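Local coordinates for fibronectin-binding protein (Streptococcus pyogenes, PDB 5A0L), which carries an internal thioester in its N-terminal domain, through which this streptococcal surface adhesin binds covalently to its host, at residues S76-Y81 and L190-S195; N98-I103 and N182-G187; G113-I118 and L125-A130. One frame throughout, in Å; residues are numbered along the deposited sequence.

Contact 1: residues S76-Y81 and L190-S195; sequences SAFKSY and LNIFKS
Helix 76-81 lies over strand 191-195 with the segment axes 9.5 Å apart at their nearest and their N-to-C directions 30° apart; the nearest CA atoms are those of Tyr81 and Lys194, 7.6 Å apart. Ile192 supplies both branches of its side chain to the helix. Its CG1 arm reaches the Phe78 ring in the ring plane, at the edge, with CG1 3.9 Å from Phe78 CD1, and Ile192 CD1 lies 4.0 Å from Phe78 CD1. The other branch, CG2, stands anti to the backbone N and meets the base of the Tyr81 ring, 3.9 Å from Tyr81 CG. Strand 191-195 belongs to a closed six-stranded antiparallel barrel, between strands 66-72 and 203-205, and the short helix that follows strand 66-72 packs its Phe78 and Tyr81 against it; Leu204 also touches Phe78. Nearer the surface, Lys194 carries an extended chain past the Tyr81 ring, its CD 3.8 Å from Tyr81 CE1 and 4.1 Å from Tyr81 OH. These contacts use its methylenes, while NZ goes on to a hydrogen bond with Tyr17 OH. The Lys194 side chain also passes within about 4 Å (nearest atoms) of a bound zinc ion.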
ATOM      1  N   SER A  76      -4.364 -16.087   4.667  1.00 14.61           N
ATOM      2  CA  SER A  76      -4.586 -16.884   3.453  0.50 15.31           C
ATOM      3  C   SER A  76      -4.667 -16.029   2.190  1.00 15.37           C
ATOM      4  O   SER A  76      -4.052 -16.322   1.172  1.00 16.34           O
ATOM      5  CB  SER A  76      -5.886 -17.643   3.571  0.50 14.81           C
ATOM      6  OG  SER A  76      -6.056 -18.404   2.401  0.50 17.47           O
ATOM      7  N   ALA A  77      -5.473 -14.964   2.258  1.00 14.53           N
ATOM      8  CA  ALA A  77      -5.634 -14.090   1.106  1.00 14.03           C
ATOM      9  C   ALA A  77      -4.332 -13.362   0.809  1.00 14.27           C
ATOM     10  O   ALA A  77      -3.989 -13.149  -0.360  1.00 15.29           O
ATOM     11  CB  ALA A  77      -6.749 -13.103   1.356  1.00 15.68           C
ATOM     12  N   PHE A  78      -3.653 -12.897   1.855  1.00 13.39           N
ATOM     13  CA  PHE A  78      -2.398 -12.222   1.623  1.00 14.05           C
ATOM     14  C   PHE A  78      -1.404 -13.133   0.929  1.00 15.27           C
ATOM     15  O   PHE A  78      -0.651 -12.713   0.057  1.00 20.18           O
ATOM     16  CB  PHE A  78      -1.825 -11.648   2.916  1.00 14.33           C
ATOM     17  CG  PHE A  78      -2.661 -10.560   3.577  1.00 13.59           C
ATOM     18  CD1 PHE A  78      -3.565  -9.792   2.891  1.00 14.11           C
ATOM     19  CD2 PHE A  78      -2.476 -10.287   4.913  1.00 15.34           C
ATOM     20  CE1 PHE A  78      -4.288  -8.781   3.520  1.00 15.17           C
ATOM     21  CE2 PHE A  78      -3.201  -9.320   5.544  1.00 16.20           C
ATOM     22  CZ  PHE A  78      -4.106  -8.541   4.850  1.00 14.91           C
ATOM     23  N   LYS A  79      -1.363 -14.406   1.321  1.00 14.58           N
ATOM     24  CA  LYS A  79      -0.497 -15.367   0.629  1.00 15.23           C
ATOM     25  C   LYS A  79      -0.939 -15.561  -0.835  1.00 15.52           C
ATOM     26  O   LYS A  79      -0.103 -15.470  -1.760  1.00 18.36           O
ATOM     27  CB  LYS A  79      -0.424 -16.694   1.396  1.00 17.58           C
ATOM     28  CG  LYS A  79       0.233 -17.881   0.692  1.00 25.46           C
ATOM     29  CD  LYS A  79       1.669 -17.726   0.305  1.00 30.82           C
ATOM     30  CE  LYS A  79       2.167 -18.977  -0.446  1.00 42.02           C
ATOM     31  NZ  LYS A  79       3.528 -18.811  -1.032  1.00 56.35           N
ATOM     32  N   SER A  80      -2.242 -15.810  -1.032  1.00 14.57           N
ATOM     33  CA  SER A  80      -2.754 -16.222  -2.339  1.00 16.13           C
ATOM     34  C   SER A  80      -2.642 -15.138  -3.400  1.00 16.03           C
ATOM     35  O   SER A  80      -2.484 -15.444  -4.588  1.00 19.09           O
ATOM     36  CB  SER A  80      -4.224 -16.649  -2.199  1.00 20.95           C
ATOM     37  OG  SER A  80      -4.257 -17.878  -1.515  1.00 26.93           O
ATOM     38  N   TYR A  81      -2.829 -13.883  -2.998  1.00 13.40           N
ATOM     39  CA  TYR A  81      -2.844 -12.759  -3.952  1.00 14.05           C
ATOM     40  C   TYR A  81      -1.507 -12.061  -4.125  1.00 14.75           C
ATOM     41  O   TYR A  81      -1.409 -11.126  -4.937  1.00 17.17           O
ATOM     42  CB  TYR A  81      -3.983 -11.772  -3.602  1.00 15.02           C
ATOM     43  CG  TYR A  81      -5.328 -12.412  -3.828  1.00 15.50           C
ATOM     44  CD1 TYR A  81      -5.854 -12.554  -5.128  1.00 21.34           C
ATOM     45  CD2 TYR A  81      -6.077 -12.926  -2.807  1.00 16.58           C
ATOM     46  CE1 TYR A  81      -7.046 -13.203  -5.346  1.00 27.14           C
ATOM     47  CE2 TYR A  81      -7.278 -13.557  -3.015  1.00 19.79           C
ATOM     48  CZ  TYR A  81      -7.770 -13.702  -4.285  1.00 24.01           C
ATOM     49  OH  TYR A  81      -8.981 -14.339  -4.509  1.00 33.64           O
ATOM     50  N   LEU A 190      -8.466  -5.383   6.914  1.00 12.63           N
ATOM     51  CA  LEU A 190      -8.180  -4.756   5.637  1.00 11.93           C
ATOM     52  C   LEU A 190      -8.808  -5.603   4.530  1.00 12.18           C
ATOM     53  O   LEU A 190      -9.422  -6.641   4.773  1.00 13.43           O
ATOM     54  CB  LEU A 190      -6.685  -4.561   5.396  1.00 12.45           C
ATOM     55  CG  LEU A 190      -5.973  -3.768   6.486  1.00 12.97           C
ATOM     56  CD1 LEU A 190      -4.485  -3.768   6.182  1.00 14.28           C
ATOM     57  CD2 LEU A 190      -6.493  -2.332   6.607  1.00 13.74           C
ATOM     58  N   ASN A 191      -8.640  -5.137   3.288  1.00 11.40           N
ATOM     59  CA  ASN A 191      -9.240  -5.767   2.116  1.00 12.33           C
ATOM     60  C   ASN A 191      -8.220  -5.881   1.009  1.00 11.81           C
ATOM     61  O   ASN A 191      -7.379  -4.998   0.823  1.00 13.78           O
ATOM     62  CB  ASN A 191     -10.463  -4.967   1.658  1.00 13.57           C
ATOM     63  CG  ASN A 191     -11.538  -4.915   2.710  1.00 15.59           C
ATOM     64  OD1 ASN A 191     -11.480  -4.086   3.651  1.00 18.99           O
ATOM     65  ND2 ASN A 191     -12.472  -5.836   2.613  1.00 17.64           N
ATOM     66  N   ILE A 192      -8.359  -6.988   0.262  1.00 11.78           N
ATOM     67  CA  ILE A 192      -7.637  -7.180  -0.987  1.00 12.21           C
ATOM     68  C   ILE A 192      -8.635  -6.897  -2.123  1.00 11.48           C
ATOM     69  O   ILE A 192      -9.781  -7.277  -2.064  1.00 13.28           O
ATOM     70  CB  ILE A 192      -7.072  -8.626  -1.112  1.00 12.60           C
ATOM     71  CG1 ILE A 192      -5.906  -8.800  -0.120  1.00 14.22           C
ATOM     72  CG2 ILE A 192      -6.677  -8.969  -2.553  1.00 14.47           C
ATOM     73  CD1 ILE A 192      -4.621  -8.123  -0.544  1.00 15.10           C
ATOM     74  N   PHE A 193      -8.109  -6.208  -3.132  1.00 10.80           N
ATOM     75  CA  PHE A 193      -8.852  -5.938  -4.367  1.00 10.98           C
ATOM     76  C   PHE A 193      -8.188  -6.759  -5.477  1.00 11.20           C
ATOM     77  O   PHE A 193      -7.043  -6.519  -5.841  1.00 11.83           O
ATOM     78  CB  PHE A 193      -8.867  -4.440  -4.640  1.00 11.11           C
ATOM     79  CG  PHE A 193      -9.757  -3.699  -3.664  1.00 11.69           C
ATOM     80  CD1 PHE A 193      -9.270  -3.339  -2.415  1.00 11.83           C
ATOM     81  CD2 PHE A 193     -11.093  -3.462  -3.937  1.00 12.35           C
ATOM     82  CE1 PHE A 193     -10.096  -2.733  -1.507  1.00 14.10           C
ATOM     83  CE2 PHE A 193     -11.907  -2.824  -3.031  1.00 13.77           C
ATOM     84  CZ  PHE A 193     -11.404  -2.480  -1.786  1.00 14.13           C
ATOM     85  N   LYS A 194      -8.967  -7.731  -5.981  1.00 10.90           N
ATOM     86  CA  LYS A 194      -8.504  -8.666  -7.004  1.00 11.76           C
ATOM     87  C   LYS A 194      -8.797  -8.049  -8.389  1.00 11.24           C
ATOM     88  O   LYS A 194      -9.968  -7.755  -8.711  1.00 12.30           O
ATOM     89  CB  LYS A 194      -9.255  -9.985  -6.876  1.00 12.65           C
ATOM     90  CG  LYS A 194      -8.900 -11.002  -7.939  1.00 13.63           C
ATOM     91  CD  LYS A 194      -9.752 -12.244  -7.900  1.00 16.48           C
ATOM     92  CE  LYS A 194      -9.362 -13.296  -9.004  1.00 25.59           C
ATOM     93  NZ  LYS A 194     -10.475 -14.239  -9.092  1.00 34.31           N
ATOM     94  N   SER A 195      -7.739  -7.802  -9.143  1.00 11.14           N
ATOM     95  CA  SER A 195      -7.866  -7.159 -10.436  1.00 11.92           C
ATOM     96  C   SER A 195      -8.611  -8.016 -11.455  1.00 12.00           C
ATOM     97  O   SER A 195      -8.297  -9.194 -11.641  1.00 13.42           O
ATOM     98  CB  SER A 195      -6.506  -6.849 -10.998  1.00 13.15           C
ATOM     99  OG  SER A 195      -6.612  -6.083 -12.188  1.00 13.88           O
TER

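Contact 2: residues N98-I103 and N182-G187; sequences NILNVI and NKIPSG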
ATOM      1  N   ASN A  98       1.862  -9.099  10.388  1.00 12.53           N
ATOM      2  CA  ASN A  98       2.883  -8.242   9.846  1.00 12.86           C
ATOM      3  C   ASN A  98       2.296  -7.167   8.939  1.00 13.00           C
ATOM      4  O   ASN A  98       2.595  -5.979   9.078  1.00 14.16           O
ATOM      5  CB  ASN A  98       3.972  -9.039   9.128  1.00 14.28           C
ATOM      6  CG  ASN A  98       4.880  -9.785  10.062  1.00 16.32           C
ATOM      7  OD1 ASN A  98       5.051  -9.436  11.236  1.00 20.99           O
ATOM      8  ND2 ASN A  98       5.520 -10.794   9.520  1.00 15.43           N
ATOM      9  N   ILE A  99       1.446  -7.581   8.005  1.00 12.14           N
ATOM     10  CA  ILE A  99       0.875  -6.641   7.063  1.00 11.58           C
ATOM     11  C   ILE A  99      -0.082  -5.674   7.780  1.00 11.12           C
ATOM     12  O   ILE A  99      -0.035  -4.451   7.484  1.00 11.69           O
ATOM     13  CB  ILE A  99       0.219  -7.390   5.901  1.00 12.62           C
ATOM     14  CG1 ILE A  99       1.328  -8.016   5.010  1.00 14.62           C
ATOM     15  CG2 ILE A  99      -0.706  -6.487   5.082  1.00 12.89           C
ATOM     16  CD1 ILE A  99       0.877  -9.034   4.019  1.00 15.53           C
ATOM     17  N   LEU A 100      -0.930  -6.188   8.671  1.00 10.98           N
ATOM     18  CA  LEU A 100      -1.833  -5.288   9.391  1.00 11.60           C
ATOM     19  C   LEU A 100      -1.080  -4.205  10.158  1.00 11.15           C
ATOM     20  O   LEU A 100      -1.479  -3.043  10.165  1.00 11.63           O
ATOM     21  CB  LEU A 100      -2.743  -6.061  10.325  1.00 13.09           C
ATOM     22  CG  LEU A 100      -3.749  -7.024   9.755  1.00 16.24           C
ATOM     23  CD1 LEU A 100      -4.500  -7.743  10.845  1.00 17.47           C
ATOM     24  CD2 LEU A 100      -4.695  -6.359   8.823  1.00 19.19           C
ATOM     25  N   ASN A 101       0.019  -4.599  10.825  1.00 11.52           N
ATOM     26  CA  ASN A 101       0.760  -3.643  11.604  1.00 11.09           C
ATOM     27  C   ASN A 101       1.503  -2.637  10.737  1.00 10.61           C
ATOM     28  O   ASN A 101       1.633  -1.464  11.128  1.00 11.73           O
ATOM     29  CB  ASN A 101       1.657  -4.330  12.629  1.00 12.15           C
ATOM     30  CG  ASN A 101       0.901  -4.744  13.875  1.00 14.46           C
ATOM     31  OD1 ASN A 101       0.799  -3.962  14.838  1.00 15.16           O
ATOM     32  ND2 ASN A 101       0.339  -5.951  13.873  1.00 14.03           N
ATOM     33  N   VAL A 102       1.992  -3.045   9.565  1.00 10.93           N
ATOM     34  CA  VAL A 102       2.558  -2.079   8.635  1.00 10.45           C
ATOM     35  C   VAL A 102       1.543  -0.999   8.243  1.00 10.70           C
ATOM     36  O   VAL A 102       1.807   0.206   8.318  1.00 11.91           O
ATOM     37  CB  VAL A 102       3.110  -2.759   7.367  1.00 11.24           C
ATOM     38  CG1 VAL A 102       3.393  -1.749   6.266  1.00 12.17           C
ATOM     39  CG2 VAL A 102       4.359  -3.548   7.715  1.00 13.40           C
ATOM     40  N   ILE A 103       0.349  -1.436   7.846  1.00 10.72           N
ATOM     41  CA  ILE A 103      -0.656  -0.482   7.376  1.00 11.26           C
ATOM     42  C   ILE A 103      -1.091   0.434   8.534  1.00 10.61           C
ATOM     43  O   ILE A 103      -1.245   1.646   8.327  1.00 11.94           O
ATOM     44  CB  ILE A 103      -1.847  -1.204   6.719  1.00 10.78           C
ATOM     45  CG1 ILE A 103      -1.432  -1.893   5.411  1.00 11.91           C
ATOM     46  CG2 ILE A 103      -3.014  -0.291   6.513  1.00 11.94           C
ATOM     47  CD1 ILE A 103      -1.075  -0.957   4.308  1.00 13.62           C
ATOM     48  N   ASN A 182       0.763   1.856  20.572  1.00 15.26           N
ATOM     49  CA  ASN A 182      -0.636   1.829  20.135  1.00 16.20           C
ATOM     50  C   ASN A 182      -0.829   0.592  19.237  1.00 16.51           C
ATOM     51  O   ASN A 182      -0.226   0.498  18.168  1.00 16.84           O
ATOM     52  CB  ASN A 182      -0.995   3.126  19.426  1.00 17.39           C
ATOM     53  CG  ASN A 182      -0.877   4.334  20.342  1.00 18.70           C
ATOM     54  OD1 ASN A 182      -1.289   4.285  21.516  1.00 23.55           O
ATOM     55  ND2 ASN A 182      -0.265   5.398  19.850  1.00 20.44           N
ATOM     56  N   LYS A 183      -1.641  -0.350  19.709  1.00 16.55           N
ATOM     57  CA  LYS A 183      -1.864  -1.628  19.062  1.00 16.15           C
ATOM     58  C   LYS A 183      -3.055  -1.561  18.103  1.00 17.31           C
ATOM     59  O   LYS A 183      -3.972  -0.725  18.256  1.00 18.36           O
ATOM     60  CB  LYS A 183      -2.162  -2.703  20.112  1.00 18.02           C
ATOM     61  CG  LYS A 183      -1.203  -2.796  21.281  1.00 19.27           C
ATOM     62  CD  LYS A 183       0.207  -3.128  20.844  1.00 18.09           C
ATOM     63  CE  LYS A 183       1.104  -3.286  22.044  1.00 19.67           C
ATOM     64  NZ  LYS A 183       2.501  -3.573  21.664  1.00 18.38           N
ATOM     65  N   ILE A 184      -3.071  -2.457  17.122  1.00 17.00           N
ATOM     66  CA  ILE A 184      -4.226  -2.510  16.236  1.00 17.26           C
ATOM     67  C   ILE A 184      -5.509  -2.757  17.045  1.00 17.85           C
ATOM     68  O   ILE A 184      -5.507  -3.511  18.039  1.00 21.71           O
ATOM     69  CB  ILE A 184      -4.079  -3.543  15.087  1.00 17.92           C
ATOM     70  CG1 ILE A 184      -3.989  -4.985  15.592  1.00 18.01           C
ATOM     71  CG2 ILE A 184      -2.914  -3.159  14.169  1.00 16.88           C
ATOM     72  CD1 ILE A 184      -4.059  -6.033  14.470  1.00 20.55           C
ATOM     73  N   PRO A 185      -6.612  -2.108  16.633  1.00 19.77           N
ATOM     74  CA  PRO A 185      -7.859  -2.251  17.383  1.00 21.51           C
ATOM     75  C   PRO A 185      -8.474  -3.625  17.246  1.00 20.65           C
ATOM     76  O   PRO A 185      -8.207  -4.346  16.283  1.00 21.41           O
ATOM     77  CB  PRO A 185      -8.771  -1.160  16.815  1.00 28.57           C
ATOM     78  CG  PRO A 185      -8.199  -0.790  15.510  1.00 26.98           C
ATOM     79  CD  PRO A 185      -6.722  -1.131  15.540  1.00 21.66           C
ATOM     80  N   SER A 186      -9.299  -3.989  18.211  1.00 25.06           N
ATOM     81  CA  SER A 186     -10.075  -5.197  18.145  1.00 25.09           C
ATOM     82  C   SER A 186     -10.872  -5.153  16.857  1.00 26.06           C
ATOM     83  O   SER A 186     -11.493  -4.146  16.543  1.00 29.73           O
ATOM     84  CB  SER A 186     -11.048  -5.287  19.324  1.00 32.34           C
ATOM     85  OG  SER A 186     -11.718  -6.522  19.305  1.00 39.93           O
ATOM     86  N   GLY A 187     -10.817  -6.235  16.100  1.00 26.09           N
ATOM     87  CA  GLY A 187     -11.598  -6.352  14.857  1.00 24.72           C
ATOM     88  C   GLY A 187     -10.990  -5.671  13.637  1.00 22.07           C
ATOM     89  O   GLY A 187     -11.605  -5.639  12.573  1.00 24.68           O
TER
HETATM   90  O   HOH W   1       0.744  -1.038  15.930  1.00 17.34           O
HETATM   91  O   HOH W   2      -0.670  -3.932  17.150  1.00 18.82           O
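Asn182 opens the loop segment and meets helix 92-105 through a water: its carbonyl O accepts from a water 2.9 Å away, and that water also donates to Asn101 OD1 at 3.1 Å. The side chain of Asn182 is held elsewhere, by Ala111 O. Lys183 points away from the helix, and its NZ is tied back to the carbonyls of Glu177 and Ala180. Ile184 makes the direct contact. A second water lies 2.8 Å from the Ile184 N, whose proton it accepts, and donates to Asn101 OD1 at 2.7 Å. The two branches of Ile184 reach different helix side chains. CG1 sits between the backbone N and the carbonyl carbon (chi1 64°) and runs on to CD1, which meets Leu100 CD1 at 4.0 Å; CG2 comes to 3.9 Å from Asn101 OD1. Both helix side chains cross Ile184 at about a right angle. Tyr104, one turn further along the helix, touches both Ile184 and the following Pro185. On the helix, Asn101 ND2 donates to Lys97 O, which helps fix the rotation of the amide. With ND2 bonded one turn back and OD1 accepting from two waters, Asn101 is linked to the loop through bridging waters at Asn182 O and Ile184 N, beside an apolar contact made by Ile184.

Contact 3: residues G113-I118 and L125-A130; sequences GFMNGI and LVTQNA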
ATOM      1  N   GLY A 113       2.963   7.443  15.041  1.00 12.56           N
ATOM      2  CA  GLY A 113       3.703   8.624  14.642  1.00 13.57           C
ATOM      3  C   GLY A 113       4.858   8.414  13.730  1.00 12.32           C
ATOM      4  O   GLY A 113       5.615   9.352  13.436  1.00 13.81           O
ATOM      5  N   PHE A 114       5.001   7.180  13.193  1.00 12.92           N
ATOM      6  CA  PHE A 114       6.153   6.955  12.315  1.00 13.86           C
ATOM      7  C   PHE A 114       6.196   7.894  11.115  1.00 14.05           C
ATOM      8  O   PHE A 114       7.271   8.207  10.604  1.00 15.45           O
ATOM      9  CB  PHE A 114       6.207   5.550  11.742  1.00 14.11           C
ATOM     10  CG  PHE A 114       6.367   4.437  12.749  1.00 14.15           C
ATOM     11  CD1 PHE A 114       6.575   4.650  14.104  1.00 16.65           C
ATOM     12  CD2 PHE A 114       6.243   3.124  12.291  1.00 15.27           C
ATOM     13  CE1 PHE A 114       6.700   3.570  14.973  1.00 18.18           C
ATOM     14  CE2 PHE A 114       6.357   2.057  13.145  1.00 17.62           C
ATOM     15  CZ  PHE A 114       6.564   2.280  14.500  1.00 16.95           C
ATOM     16  N   MET A 115       4.992   8.258  10.635  0.50 13.12           N
ATOM     17  CA  MET A 115       4.787   9.126   9.461  0.50 14.05           C
ATOM     18  C   MET A 115       4.878  10.622   9.761  0.50 13.35           C
ATOM     19  O   MET A 115       4.793  11.424   8.836  0.50 14.83           O
ATOM     20  CB  MET A 115       3.408   8.897   8.800  0.50 15.32           C
ATOM     21  CG  MET A 115       3.095   7.510   8.233  0.50 16.82           C
ATOM     22  SD  MET A 115       4.165   6.900   6.910  0.50 18.33           S
ATOM     23  CE  MET A 115       5.306   6.041   7.988  0.50 15.40           C
ATOM     24  N   ASN A 116       5.012  11.010  11.037  1.00 13.36           N
ATOM     25  CA  ASN A 116       4.906  12.432  11.398  1.00 13.63           C
ATOM     26  C   ASN A 116       5.867  13.276  10.583  1.00 15.17           C
ATOM     27  O   ASN A 116       7.054  12.992  10.496  1.00 16.44           O
ATOM     28  CB  ASN A 116       5.274  12.647  12.851  1.00 14.68           C
ATOM     29  CG  ASN A 116       4.229  12.149  13.826  1.00 13.20           C
ATOM     30  OD1 ASN A 116       3.093  11.790  13.474  1.00 13.35           O
ATOM     31  ND2 ASN A 116       4.606  12.162  15.119  1.00 14.06           N
ATOM     32  N   GLY A 117       5.328  14.332   9.974  1.00 16.46           N
ATOM     33  CA  GLY A 117       6.140  15.277   9.219  1.00 20.07           C
ATOM     34  C   GLY A 117       6.476  14.884   7.802  1.00 17.04           C
ATOM     35  O   GLY A 117       7.103  15.648   7.089  1.00 19.16           O
ATOM     36  N   ILE A 118       6.131  13.660   7.413  1.00 15.99           N
ATOM     37  CA  ILE A 118       6.385  13.190   6.049  1.00 15.10           C
ATOM     38  C   ILE A 118       5.218  13.624   5.164  1.00 14.93           C
ATOM     39  O   ILE A 118       4.077  13.373   5.484  1.00 16.75           O
ATOM     40  CB  ILE A 118       6.591  11.648   6.015  1.00 14.63           C
ATOM     41  CG1 ILE A 118       7.735  11.245   6.934  1.00 15.24           C
ATOM     42  CG2 ILE A 118       6.860  11.222   4.589  1.00 13.91           C
ATOM     43  CD1 ILE A 118       7.994   9.754   7.015  1.00 14.84           C
ATOM     44  N   LEU A 125       4.766   6.499  -0.353  1.00 11.84           N
ATOM     45  CA  LEU A 125       5.914   5.818  -0.937  1.00 12.96           C
ATOM     46  C   LEU A 125       6.629   4.940   0.089  1.00 12.67           C
ATOM     47  O   LEU A 125       7.017   3.790  -0.220  1.00 13.26           O
ATOM     48  CB  LEU A 125       6.846   6.825  -1.589  1.00 14.98           C
ATOM     49  CG  LEU A 125       8.070   6.303  -2.292  1.00 15.97           C
ATOM     50  CD1 LEU A 125       7.714   5.303  -3.387  1.00 18.03           C
ATOM     51  CD2 LEU A 125       8.825   7.525  -2.870  1.00 18.25           C
ATOM     52  N   VAL A 126       6.833   5.463   1.290  1.00 12.22           N
ATOM     53  CA  VAL A 126       7.431   4.656   2.365  1.00 11.66           C
ATOM     54  C   VAL A 126       6.572   3.438   2.684  1.00 11.23           C
ATOM     55  O   VAL A 126       7.084   2.304   2.761  1.00 11.72           O
ATOM     56  CB  VAL A 126       7.671   5.509   3.615  1.00 12.16           C
ATOM     57  CG1 VAL A 126       8.026   4.657   4.820  1.00 13.30           C
ATOM     58  CG2 VAL A 126       8.751   6.531   3.360  1.00 14.13           C
ATOM     59  N   THR A 127       5.291   3.648   2.874  1.00 10.83           N
ATOM     60  CA  THR A 127       4.403   2.564   3.252  1.00 10.95           C
ATOM     61  C   THR A 127       4.363   1.508   2.156  1.00 11.50           C
ATOM     62  O   THR A 127       4.363   0.302   2.429  1.00 11.37           O
ATOM     63  CB  THR A 127       2.997   3.085   3.562  1.00 10.78           C
ATOM     64  OG1 THR A 127       3.074   4.141   4.548  1.00 12.11           O
ATOM     65  CG2 THR A 127       2.108   2.017   4.101  1.00 11.61           C
ATOM     66  N   GLN A 128       4.340   1.967   0.912  1.00 10.64           N
ATOM     67  CA  GLN A 128       4.322   1.068  -0.246  1.00 11.09           C
ATOM     68  C   GLN A 128       5.559   0.174  -0.247  1.00 11.30           C
ATOM     69  O   GLN A 128       5.470  -1.029  -0.563  1.00 11.66           O
ATOM     70  CB  GLN A 128       4.268   1.913  -1.523  1.00 10.80           C
ATOM     71  CG  GLN A 128       4.250   1.078  -2.815  1.00 11.27           C
ATOM     72  CD  GLN A 128       3.008   0.256  -2.936  1.00 11.18           C
ATOM     73  OE1 GLN A 128       1.951   0.747  -3.364  1.00 11.81           O
ATOM     74  NE2 GLN A 128       3.092  -1.016  -2.512  1.00 11.53           N
ATOM     75  N   ASN A 129       6.714   0.731   0.073  1.00 11.30           N
ATOM     76  CA  ASN A 129       7.920  -0.071   0.139  1.00 11.64           C
ATOM     77  C   ASN A 129       7.864  -1.095   1.275  1.00 12.14           C
ATOM     78  O   ASN A 129       8.323  -2.235   1.092  1.00 12.95           O
ATOM     79  CB  ASN A 129       9.159   0.813   0.262  1.00 13.18           C
ATOM     80  CG  ASN A 129       9.668   1.269  -1.078  1.00 14.93           C
ATOM     81  OD1 ASN A 129      10.426   0.552  -1.719  1.00 17.55           O
ATOM     82  ND2 ASN A 129       9.216   2.411  -1.550  1.00 16.64           N
ATOM     83  N   ALA A 130       7.285  -0.735   2.424  1.00 11.59           N
ATOM     84  CA  ALA A 130       7.141  -1.680   3.506  1.00 11.52           C
ATOM     85  C   ALA A 130       6.196  -2.801   3.127  1.00 11.55           C
ATOM     86  O   ALA A 130       6.394  -3.975   3.520  1.00 12.48           O
ATOM     87  CB  ALA A 130       6.682  -0.967   4.770  1.00 12.44           C
TER
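Met115 meets helix 120-135 with the far end of its side chain: SD lies 3.8 Å from Thr127 OG1, and CE comes to 4.4 Å from Val126 CG1. The chain is bent at both chi2 (-61°) and chi3 (92°), which turns the thioether and its methyl in toward the helix, and it crosses Thr127 at about a right angle. Met115 has two conformers, and this geometry is that of one of them. The Thr127 hydroxyl has its hydrogen bonds elsewhere: OG1 stands beside its own backbone N (chi1 -54°) and is hydrogen-bonded to Ala123 O, one turn earlier, and to Tyr107 N in the loop after helix 92-105. Ala123 also touches Met115 and Ile118, while Val126 is backed by Met164 and Trp147. Further out, two beta turns shape the loop. A type I turn closes with Asn116 N to Gly113 O at 3.0 Å, and a type II turn from Met115 to Ile118 overlaps it, closed by Ile118 N to Met115 O. Asn110 braces the first of these, its OD1 taking the Met115 N-H and its ND2 bonding to Asn116 OD1. Within the thioester domain, these overlapping turns are part of the connection from helix 92-105 to helix 120-135, and Met115 packs them on the helix into which they lead.

How the contacts relate
Helix 92-105 connects the contacts: it takes part in contact 2, packs against contact 1 through Ile99 on Phe78 and through Leu100 and Ile103 on Leu190, and meets contact 3 where Val102 touches Ala130. Contacts 1 and 3 do not touch each other and lie on opposite sides of the chain's centre. Contact 3 is buried and local in sequence, setting a thioether against a threonine hydroxyl and a valine methyl. Contacts 1 and 2 span long separations. Contact 1 is partly buried, a helix on a barrel strand with aromatic and aliphatic groups. Contact 2 is buried on its helix side, with Ile184 partly exposed, and two waters bridge its segments.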